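Side-chain contacts in amorpha-4,11-diene synthase (Artemisia annua, PDB 4GAX), which probably cyclises farnesyl diphosphate to a sesquiterpene, as an engineered, metal-dependent terpene synthase built largely of helices: residues Pro228-Glu231 with Ser235-Lys238; Ile87-Ile92 with Val224-Phe229; Lys57-Glu62 with Asn237-Lys242. All blocks are in the same frame, centred on the assembly; numbering follows the deposited sequence.

Contact 1 (Pro228-Glu231 with Ser235-Lys238)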
loop_
_atom_site.group_PDB
_atom_site.type_symbol
_atom_site.label_atom_id
_atom_site.label_comp_id
_atom_site.label_asym_id
_atom_site.label_seq_id
_atom_site.Cartn_x
_atom_site.Cartn_y
_atom_site.Cartn_z
ATOM N N PRO A 228 -4.146 -19.242 -7.172
ATOM C CA PRO A 228 -3.773 -20.647 -7.407
ATOM C C PRO A 228 -3.951 -21.539 -6.182
ATOM O O PRO A 228 -4.315 -22.709 -6.338
ATOM C CB PRO A 228 -2.277 -20.565 -7.769
ATOM C CG PRO A 228 -1.807 -19.274 -7.139
ATOM C CD PRO A 228 -2.982 -18.341 -7.308
ATOM N N PHE A 229 -3.678 -21.023 -4.985
ATOM C CA PHE A 229 -3.905 -21.835 -3.800
ATOM C C PHE A 229 -5.392 -22.191 -3.704
ATOM O O PHE A 229 -5.750 -23.343 -3.433
ATOM C CB PHE A 229 -3.428 -21.146 -2.514
ATOM C CG PHE A 229 -3.866 -21.858 -1.257
ATOM C CD1 PHE A 229 -3.182 -22.972 -0.806
ATOM C CD2 PHE A 229 -4.979 -21.427 -0.547
ATOM C CE1 PHE A 229 -3.588 -23.647 0.333
ATOM C CE2 PHE A 229 -5.393 -22.100 0.594
ATOM C CZ PHE A 229 -4.690 -23.215 1.031
ATOM N N TYR A 230 -6.261 -21.210 -3.939
ATOM C CA TYR A 230 -7.702 -21.454 -3.799
ATOM C C TYR A 230 -8.156 -22.484 -4.839
ATOM O O TYR A 230 -8.919 -23.401 -4.538
ATOM C CB TYR A 230 -8.495 -20.143 -3.947
ATOM C CG TYR A 230 -9.985 -20.292 -3.677
ATOM C CD1 TYR A 230 -10.479 -20.360 -2.374
ATOM C CD2 TYR A 230 -10.896 -20.369 -4.727
ATOM C CE1 TYR A 230 -11.855 -20.498 -2.123
ATOM C CE2 TYR A 230 -12.260 -20.511 -4.489
ATOM C CZ TYR A 230 -12.734 -20.566 -3.189
ATOM O OH TYR A 230 -14.085 -20.717 -2.967
ATOM N N GLU A 231 -7.652 -22.338 -6.061
ATOM C CA GLU A 231 -8.097 -23.162 -7.169
ATOM C C GLU A 231 -7.790 -24.627 -6.910
ATOM O O GLU A 231 -8.513 -25.507 -7.376
ATOM C CB GLU A 231 -7.450 -22.698 -8.485
ATOM C CG GLU A 231 -7.862 -23.534 -9.693
ATOM C CD GLU A 231 -7.370 -22.966 -11.011
ATOM O OE1 GLU A 231 -6.318 -22.281 -11.027
ATOM O OE2 GLU A 231 -8.045 -23.204 -12.037
ATOM N N SER A 235 -12.410 -28.213 -1.674
ATOM C CA SER A 235 -13.786 -27.754 -1.513
ATOM C C SER A 235 -14.061 -26.375 -2.125
ATOM O O SER A 235 -15.070 -25.740 -1.794
ATOM C CB SER A 235 -14.122 -27.715 -0.021
ATOM O OG SER A 235 -13.146 -26.967 0.690
ATOM N N HIS A 236 -13.193 -25.907 -3.016
ATOM C CA HIS A 236 -13.264 -24.498 -3.439
ATOM C C HIS A 236 -14.490 -24.257 -4.315
ATOM O O HIS A 236 -14.992 -25.178 -4.969
ATOM C CB HIS A 236 -11.983 -24.093 -4.185
ATOM C CG HIS A 236 -11.919 -24.614 -5.587
ATOM N ND1 HIS A 236 -11.352 -25.827 -5.910
ATOM C CD2 HIS A 236 -12.377 -24.091 -6.749
ATOM C CE1 HIS A 236 -11.454 -26.029 -7.213
ATOM N NE2 HIS A 236 -12.081 -24.990 -7.743
ATOM N N ASN A 237 -14.976 -23.021 -4.322
ATOM C CA ASN A 237 -16.150 -22.687 -5.112
ATOM C C ASN A 237 -15.755 -22.467 -6.575
ATOM O O ASN A 237 -14.992 -21.552 -6.887
ATOM C CB ASN A 237 -16.825 -21.436 -4.538
ATOM C CG ASN A 237 -18.147 -21.132 -5.205
ATOM O OD1 ASN A 237 -18.204 -20.861 -6.413
ATOM N ND2 ASN A 237 -19.225 -21.175 -4.422
ATOM N N LYS A 238 -16.280 -23.296 -7.467
ATOM C CA LYS A 238 -15.875 -23.264 -8.863
ATOM C C LYS A 238 -16.294 -21.956 -9.525
ATOM O O LYS A 238 -15.610 -21.445 -10.420
ATOM C CB LYS A 238 -16.467 -24.455 -9.617
ATOM C CG LYS A 238 -15.991 -25.819 -9.106
ATOM C CD LYS A 238 -16.634 -26.952 -9.899
ATOM C CE LYS A 238 -15.847 -28.256 -9.760
ATOM N NZ LYS A 238 -15.835 -28.763 -8.360
#

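Contact 2 (Ile87-Ile92 with Val224-Phe229)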
loop_
_atom_site.group_PDB
_atom_site.type_symbol
_atom_site.label_atom_id
_atom_site.label_comp_id
_atom_site.label_asym_id
_atom_site.label_seq_id
_atom_site.Cartn_x
_atom_site.Cartn_y
_atom_site.Cartn_z
ATOM N N ILE A 87 -13.723 -13.807 -1.430
ATOM C CA ILE A 87 -13.889 -12.777 -2.455
ATOM C C ILE A 87 -12.777 -11.721 -2.333
ATOM O O ILE A 87 -12.207 -11.292 -3.337
ATOM C CB ILE A 87 -15.280 -12.122 -2.356
ATOM C CG1 ILE A 87 -16.354 -13.159 -2.686
ATOM C CG2 ILE A 87 -15.379 -10.913 -3.295
ATOM C CD1 ILE A 87 -17.802 -12.695 -2.337
ATOM N N GLN A 88 -12.449 -11.328 -1.105
ATOM C CA GLN A 88 -11.445 -10.288 -0.886
ATOM C C GLN A 88 -10.056 -10.778 -1.277
ATOM O O GLN A 88 -9.299 -10.085 -1.965
ATOM C CB GLN A 88 -11.449 -9.829 0.585
ATOM C CG GLN A 88 -12.663 -8.984 0.978
ATOM C CD GLN A 88 -12.683 -8.657 2.477
ATOM O OE1 GLN A 88 -12.040 -9.332 3.282
ATOM N NE2 GLN A 88 -13.420 -7.619 2.849
ATOM N N ARG A 89 -9.709 -11.972 -0.819
ATOM C CA ARG A 89 -8.396 -12.527 -1.120
ATOM C C ARG A 89 -8.244 -12.924 -2.578
ATOM O O ARG A 89 -7.125 -12.923 -3.113
ATOM C CB ARG A 89 -8.105 -13.711 -0.192
ATOM C CG ARG A 89 -8.185 -13.311 1.298
ATOM C CD ARG A 89 -7.807 -14.473 2.172
ATOM N NE ARG A 89 -6.387 -14.762 2.049
ATOM C CZ ARG A 89 -5.707 -15.532 2.893
ATOM N NH1 ARG A 89 -6.326 -16.116 3.913
ATOM N NH2 ARG A 89 -4.403 -15.716 2.716
ATOM N N LEU A 90 -9.354 -13.289 -3.222
ATOM C CA LEU A 90 -9.302 -13.593 -4.662
ATOM C C LEU A 90 -9.183 -12.322 -5.528
ATOM O O LEU A 90 -8.976 -12.394 -6.756
ATOM C CB LEU A 90 -10.515 -14.415 -5.104
ATOM C CG LEU A 90 -10.515 -15.863 -4.596
ATOM C CD1 LEU A 90 -11.879 -16.526 -4.887
ATOM C CD2 LEU A 90 -9.383 -16.640 -5.257
ATOM N N GLY A 91 -9.346 -11.173 -4.881
ATOM C CA GLY A 91 -9.063 -9.892 -5.501
ATOM C C GLY A 91 -10.226 -9.326 -6.290
ATOM O O GLY A 91 -10.017 -8.471 -7.154
ATOM N N ILE A 92 -11.443 -9.802 -6.002
ATOM C CA ILE A 92 -12.639 -9.333 -6.718
ATOM C C ILE A 92 -13.655 -8.617 -5.827
ATOM O O ILE A 92 -14.838 -8.502 -6.170
ATOM C CB ILE A 92 -13.342 -10.467 -7.478
ATOM C CG1 ILE A 92 -13.369 -11.749 -6.646
ATOM C CG2 ILE A 92 -12.636 -10.736 -8.793
ATOM C CD1 ILE A 92 -14.237 -12.821 -7.274
ATOM N N VAL A 224 -2.819 -12.486 -6.635
ATOM C CA VAL A 224 -1.983 -13.300 -7.523
ATOM C C VAL A 224 -1.504 -14.567 -6.832
ATOM O O VAL A 224 -1.339 -15.601 -7.483
ATOM C CB VAL A 224 -0.758 -12.527 -8.120
ATOM C CG1 VAL A 224 -1.151 -11.146 -8.565
ATOM C CG2 VAL A 224 0.365 -12.440 -7.127
ATOM N N GLN A 225 -1.287 -14.507 -5.518
ATOM C CA GLN A 225 -0.807 -15.688 -4.796
ATOM C C GLN A 225 -1.969 -16.553 -4.298
ATOM O O GLN A 225 -1.854 -17.778 -4.231
ATOM C CB GLN A 225 0.090 -15.281 -3.611
ATOM C CG GLN A 225 1.310 -14.450 -4.003
ATOM C CD GLN A 225 2.047 -13.875 -2.793
ATOM O OE1 GLN A 225 1.785 -14.253 -1.645
ATOM N NE2 GLN A 225 2.977 -12.953 -3.051
ATOM N N TYR A 226 -3.088 -15.927 -3.943
ATOM C CA TYR A 226 -4.197 -16.693 -3.362
ATOM C C TYR A 226 -4.985 -17.468 -4.418
ATOM O O TYR A 226 -5.492 -18.560 -4.165
ATOM C CB TYR A 226 -5.132 -15.783 -2.576
ATOM C CG TYR A 226 -6.150 -16.543 -1.738
ATOM C CD1 TYR A 226 -5.748 -17.274 -0.620
ATOM C CD2 TYR A 226 -7.506 -16.518 -2.052
ATOM C CE1 TYR A 226 -6.670 -17.967 0.163
ATOM C CE2 TYR A 226 -8.445 -17.217 -1.270
ATOM C CZ TYR A 226 -8.017 -17.932 -0.167
ATOM O OH TYR A 226 -8.935 -18.622 0.604
ATOM N N ILE A 227 -5.090 -16.895 -5.605
ATOM C CA ILE A 227 -5.861 -17.512 -6.665
ATOM C C ILE A 227 -5.447 -18.977 -6.924
ATOM O O ILE A 227 -6.296 -19.872 -6.842
ATOM C CB ILE A 227 -5.865 -16.637 -7.945
ATOM C CG1 ILE A 227 -6.781 -15.421 -7.745
ATOM C CG2 ILE A 227 -6.351 -17.453 -9.135
ATOM C CD1 ILE A 227 -6.721 -14.401 -8.895
ATOM N N PRO A 228 -4.146 -19.242 -7.172
ATOM C CA PRO A 228 -3.773 -20.647 -7.407
ATOM C C PRO A 228 -3.951 -21.539 -6.182
ATOM O O PRO A 228 -4.315 -22.709 -6.338
ATOM C CB PRO A 228 -2.277 -20.565 -7.769
ATOM C CG PRO A 228 -1.807 -19.274 -7.139
ATOM C CD PRO A 228 -2.982 -18.341 -7.308
ATOM N N PHE A 229 -3.678 -21.023 -4.985
ATOM C CA PHE A 229 -3.905 -21.835 -3.800
ATOM C C PHE A 229 -5.392 -22.191 -3.704
ATOM O O PHE A 229 -5.750 -23.343 -3.433
ATOM C CB PHE A 229 -3.428 -21.146 -2.514
ATOM C CG PHE A 229 -3.866 -21.858 -1.257
ATOM C CD1 PHE A 229 -3.182 -22.972 -0.806
ATOM C CD2 PHE A 229 -4.979 -21.427 -0.547
ATOM C CE1 PHE A 229 -3.588 -23.647 0.333
ATOM C CE2 PHE A 229 -5.393 -22.100 0.594
ATOM C CZ PHE A 229 -4.690 -23.215 1.031
#

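Contact 3 (Lys57-Glu62 with Asn237-Lys242)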
loop_
_atom_site.group_PDB
_atom_site.type_symbol
_atom_site.label_atom_id
_atom_site.label_comp_id
_atom_site.label_asym_id
_atom_site.label_seq_id
_atom_site.Cartn_x
_atom_site.Cartn_y
_atom_site.Cartn_z
ATOM N N LYS A 57 -20.719 -11.566 -16.352
ATOM C CA LYS A 57 -21.948 -10.967 -15.837
ATOM C C LYS A 57 -22.781 -11.999 -15.075
ATOM O O LYS A 57 -23.236 -11.746 -13.952
ATOM C CB LYS A 57 -22.757 -10.341 -16.983
ATOM C CG LYS A 57 -24.027 -9.625 -16.549
ATOM C CD LYS A 57 -24.591 -8.746 -17.664
ATOM C CE LYS A 57 -25.084 -9.569 -18.846
ATOM N NZ LYS A 57 -25.570 -8.701 -19.960
ATOM N N ASP A 58 -22.953 -13.172 -15.676
ATOM C CA ASP A 58 -23.719 -14.249 -15.055
ATOM C C ASP A 58 -23.014 -14.858 -13.838
ATOM O O ASP A 58 -23.667 -15.280 -12.873
ATOM C CB ASP A 58 -24.048 -15.319 -16.088
ATOM C CG ASP A 58 -24.773 -14.744 -17.293
ATOM O OD1 ASP A 58 -25.705 -13.932 -17.096
ATOM O OD2 ASP A 58 -24.399 -15.094 -18.433
ATOM N N LEU A 59 -21.685 -14.908 -13.880
ATOM C CA LEU A 59 -20.929 -15.330 -12.705
ATOM C C LEU A 59 -21.186 -14.380 -11.543
ATOM O O LEU A 59 -21.385 -14.817 -10.408
ATOM C CB LEU A 59 -19.433 -15.378 -13.006
ATOM C CG LEU A 59 -18.969 -16.545 -13.882
ATOM C CD1 LEU A 59 -17.498 -16.368 -14.246
ATOM C CD2 LEU A 59 -19.189 -17.880 -13.172
ATOM N N LYS A 60 -21.174 -13.082 -11.837
ATOM C CA LYS A 60 -21.453 -12.039 -10.849
ATOM C C LYS A 60 -22.781 -12.241 -10.129
ATOM O O LYS A 60 -22.861 -12.090 -8.905
ATOM C CB LYS A 60 -21.452 -10.659 -11.513
ATOM C CG LYS A 60 -20.234 -9.825 -11.180
ATOM C CD LYS A 60 -19.356 -9.582 -12.396
ATOM C CE LYS A 60 -19.649 -8.231 -13.024
ATOM N NZ LYS A 60 -20.390 -7.347 -12.081
ATOM N N LYS A 61 -23.817 -12.581 -10.889
ATOM C CA LYS A 61 -25.144 -12.791 -10.317
ATOM C C LYS A 61 -25.191 -14.021 -9.413
ATOM O O LYS A 61 -25.926 -14.046 -8.420
ATOM C CB LYS A 61 -26.185 -12.946 -11.425
ATOM C CG LYS A 61 -26.174 -11.837 -12.463
ATOM C CD LYS A 61 -27.364 -11.986 -13.405
ATOM C CE LYS A 61 -27.210 -11.119 -14.644
ATOM N NZ LYS A 61 -27.048 -11.954 -15.871
ATOM N N GLU A 62 -24.452 -15.063 -9.772
ATOM C CA GLU A 62 -24.401 -16.253 -8.930
ATOM C C GLU A 62 -23.754 -15.892 -7.593
ATOM O O GLU A 62 -24.197 -16.339 -6.536
ATOM C CB GLU A 62 -23.584 -17.363 -9.593
ATOM C CG GLU A 62 -24.101 -17.829 -10.938
ATOM C CD GLU A 62 -23.283 -18.989 -11.492
ATOM O OE1 GLU A 62 -22.878 -19.866 -10.690
ATOM O OE2 GLU A 62 -23.036 -19.016 -12.720
ATOM N N ASN A 237 -14.976 -23.021 -4.322
ATOM C CA ASN A 237 -16.150 -22.687 -5.112
ATOM C C ASN A 237 -15.755 -22.467 -6.575
ATOM O O ASN A 237 -14.992 -21.552 -6.887
ATOM C CB ASN A 237 -16.825 -21.436 -4.538
ATOM C CG ASN A 237 -18.147 -21.132 -5.205
ATOM O OD1 ASN A 237 -18.204 -20.861 -6.413
ATOM N ND2 ASN A 237 -19.225 -21.175 -4.422
ATOM N N LYS A 238 -16.280 -23.296 -7.467
ATOM C CA LYS A 238 -15.875 -23.264 -8.863
ATOM C C LYS A 238 -16.294 -21.956 -9.525
ATOM O O LYS A 238 -15.610 -21.445 -10.420
ATOM C CB LYS A 238 -16.467 -24.455 -9.617
ATOM C CG LYS A 238 -15.991 -25.819 -9.106
ATOM C CD LYS A 238 -16.634 -26.952 -9.899
ATOM C CE LYS A 238 -15.847 -28.256 -9.760
ATOM N NZ LYS A 238 -15.835 -28.763 -8.360
ATOM N N THR A 239 -17.415 -21.402 -9.086
ATOM C CA THR A 239 -17.867 -20.134 -9.653
ATOM C C THR A 239 -16.946 -18.990 -9.267
ATOM O O THR A 239 -16.583 -18.180 -10.116
ATOM C CB THR A 239 -19.295 -19.798 -9.226
ATOM O OG1 THR A 239 -20.198 -20.628 -9.961
ATOM C CG2 THR A 239 -19.616 -18.332 -9.509
ATOM N N LEU A 240 -16.574 -18.906 -7.992
ATOM C CA LEU A 240 -15.694 -17.826 -7.550
ATOM C C LEU A 240 -14.345 -17.861 -8.258
ATOM O O LEU A 240 -13.820 -16.820 -8.664
ATOM C CB LEU A 240 -15.437 -17.887 -6.041
ATOM C CG LEU A 240 -16.460 -17.385 -5.029
ATOM C CD1 LEU A 240 -15.854 -17.528 -3.628
ATOM C CD2 LEU A 240 -16.837 -15.932 -5.305
ATOM N N ILE A 241 -13.758 -19.048 -8.379
ATOM C CA ILE A 241 -12.427 -19.127 -8.975
ATOM C C ILE A 241 -12.480 -18.793 -10.460
ATOM O O ILE A 241 -11.568 -18.136 -10.984
ATOM C CB ILE A 241 -11.715 -20.493 -8.729
ATOM C CG1 ILE A 241 -10.230 -20.385 -9.115
ATOM C CG2 ILE A 241 -12.377 -21.620 -9.511
ATOM C CD1 ILE A 241 -9.486 -19.290 -8.360
ATOM N N LYS A 242 -13.550 -19.210 -11.136
ATOM C CA LYS A 242 -13.677 -18.888 -12.558
ATOM C C LYS A 242 -13.751 -17.378 -12.759
ATOM O O LYS A 242 -13.062 -16.803 -13.616
ATOM C CB LYS A 242 -14.915 -19.555 -13.149
ATOM C CG LYS A 242 -15.004 -19.418 -14.657
ATOM C CD LYS A 242 -16.318 -19.969 -15.186
ATOM C CE LYS A 242 -16.260 -20.157 -16.694
ATOM N NZ LYS A 242 -17.609 -20.448 -17.250
#

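Contact 1 (Pro228-Glu231 with Ser235-Lys238)
His236 lays its CB over one face of the Tyr230 phenol ring, a CH-pi contact with 3.8 Å from His236 CB to the centroid of the Tyr230 ring. Beyond CB the imidazole turns steeply, its plane 69° from that of the phenol, so that the edge of His236 faces the Tyr230 ring in an offset edge-to-face pair with centroids 5.7 Å apart. With CG set between the backbone N and the carbonyl carbon (chi1 76°), the imidazole folds back on helix 219-232: Glu231 CA stands over its face, 4.2 Å from the His236 ring centroid, in a second CH-pi contact. ND1 of this ring is hydrogen-bonded to Gln233 O, in the turn between the two segments. The arrangement closes the short loop between helices 219-232 and 238-269, probably where the N-terminal domain passes into the catalytic one, as in other plant terpene synthases. Tyr230 and Asn237 run side by side in the same direction, phenol and amide planes nearly parallel. Tyr230 OH takes the Asn237 backbone N-H in a bond of 2.8 Å (OH to N), nearly straight at 164°. Asn237 is the N-cap residue of helix 238-269, while Glu231 OE2 pairs with Lys245.

Contact 2 (Ile87-Ile92 with Val224-Phe229)
Tyr226 meets both Arg89 and Leu90, offering one face of its ring to both the CB and the guanidinium of Arg89. Its CG lies opposite the backbone N (chi1 -169°), which sends the phenol out from helix 219-232 toward the end of helix 77-89. Near the root of Arg89, CB sits over the rim of that face, 3.4 Å from Tyr226 CD2, and makes a CH-pi contact. The arginine chain then bends at chi3 (70°) and brings its guanidinium back over the same face, where it stacks flat: the group centres are 4.4 Å apart and the planes only 18° from parallel. The charged end is held as well, since Arg89 NH2 forms a salt bridge with Glu222, about one turn earlier on the helix that carries Tyr226; Glu205 is a longer, weak partner. Leu90 comes to the edge of the same ring, with CG in its plane and CD2 3.7 Å from Tyr226 CD2. This is helix-to-helix packing within an all-helical terpene synthase fold, and helix 77-89 finishes here in a Schellman motif with Gly91 at positive phi. Ile227 follows, its side chain meeting Leu90 obliquely: Ile227 CG1 is 3.8 Å from Leu90 CD2, and Ile227 CD1 rests 3.7 Å from Leu90 O. Ile227 also packs on Ile241 and Lys245 of helix 238-269 and on Met561 near the C-terminus. Next comes Pro228, whose N lacks a hydrogen to give to the preceding turn, and there the helix is kinked.

Contact 3 (Lys57-Glu62 with Asn237-Lys242)
In the apolar part, Leu59 and Thr239 slide past each other in opposite directions, with Leu59 CD2 3.7 Å from Thr239 CG2. The other leucine branch meets the stem of Lys242, which runs extended across it at about a right angle, Leu59 CD1 lying 3.9 Å from Lys242 CD. One hydrogen bond joins the segments: Thr239 OG1 gives to Glu62 OE1 over 2.9 Å, arriving from above the carboxylate, 43° out of its plane. At Thr239 chi1 of -75° parts the branches, CG2 opposite the backbone N and OG1 beside it, which lets one residue serve both leucine and glutamate. The two helices run roughly antiparallel but well tilted, the axes of the short segments 57-62 and 238-242 coming within 9.7 Å at 137°, and their contact joins helix 52-71 of the N-terminal domain to the first turn of the long helix 238-269. An alanine in place of Thr239 would remove both branches and is likely to leave the Glu62 carboxylate without this donor and a gap beside Leu59 CD2. That first turn is capped by Asn237, whose OD1 accepts from Leu240 N at 3.0 Å and, weakly, from Thr239 N.

How the contacts relate
The three contacts lie on one side of the chain's centre, with contact 1 about 9 Å from contact 2 and 12 Å from contact 3, and 14 Å between contacts 2 and 3, centre to centre. Along the chain 57-62 comes first, then 87-92; helix 219-232 follows, its residues serving contacts 2 and 1 in turn; the loop before helix 238-269 serves contact 1 and the first turns of that helix contact 3. Contact 2 is thus nested inside the loop that contact 3 closes. Leu90, Tyr230, Leu240 and Ile241 pack between the sites, so that helices 52-71, 77-89, 219-232 and 238-269 meet where the N-terminal and catalytic domains probably join.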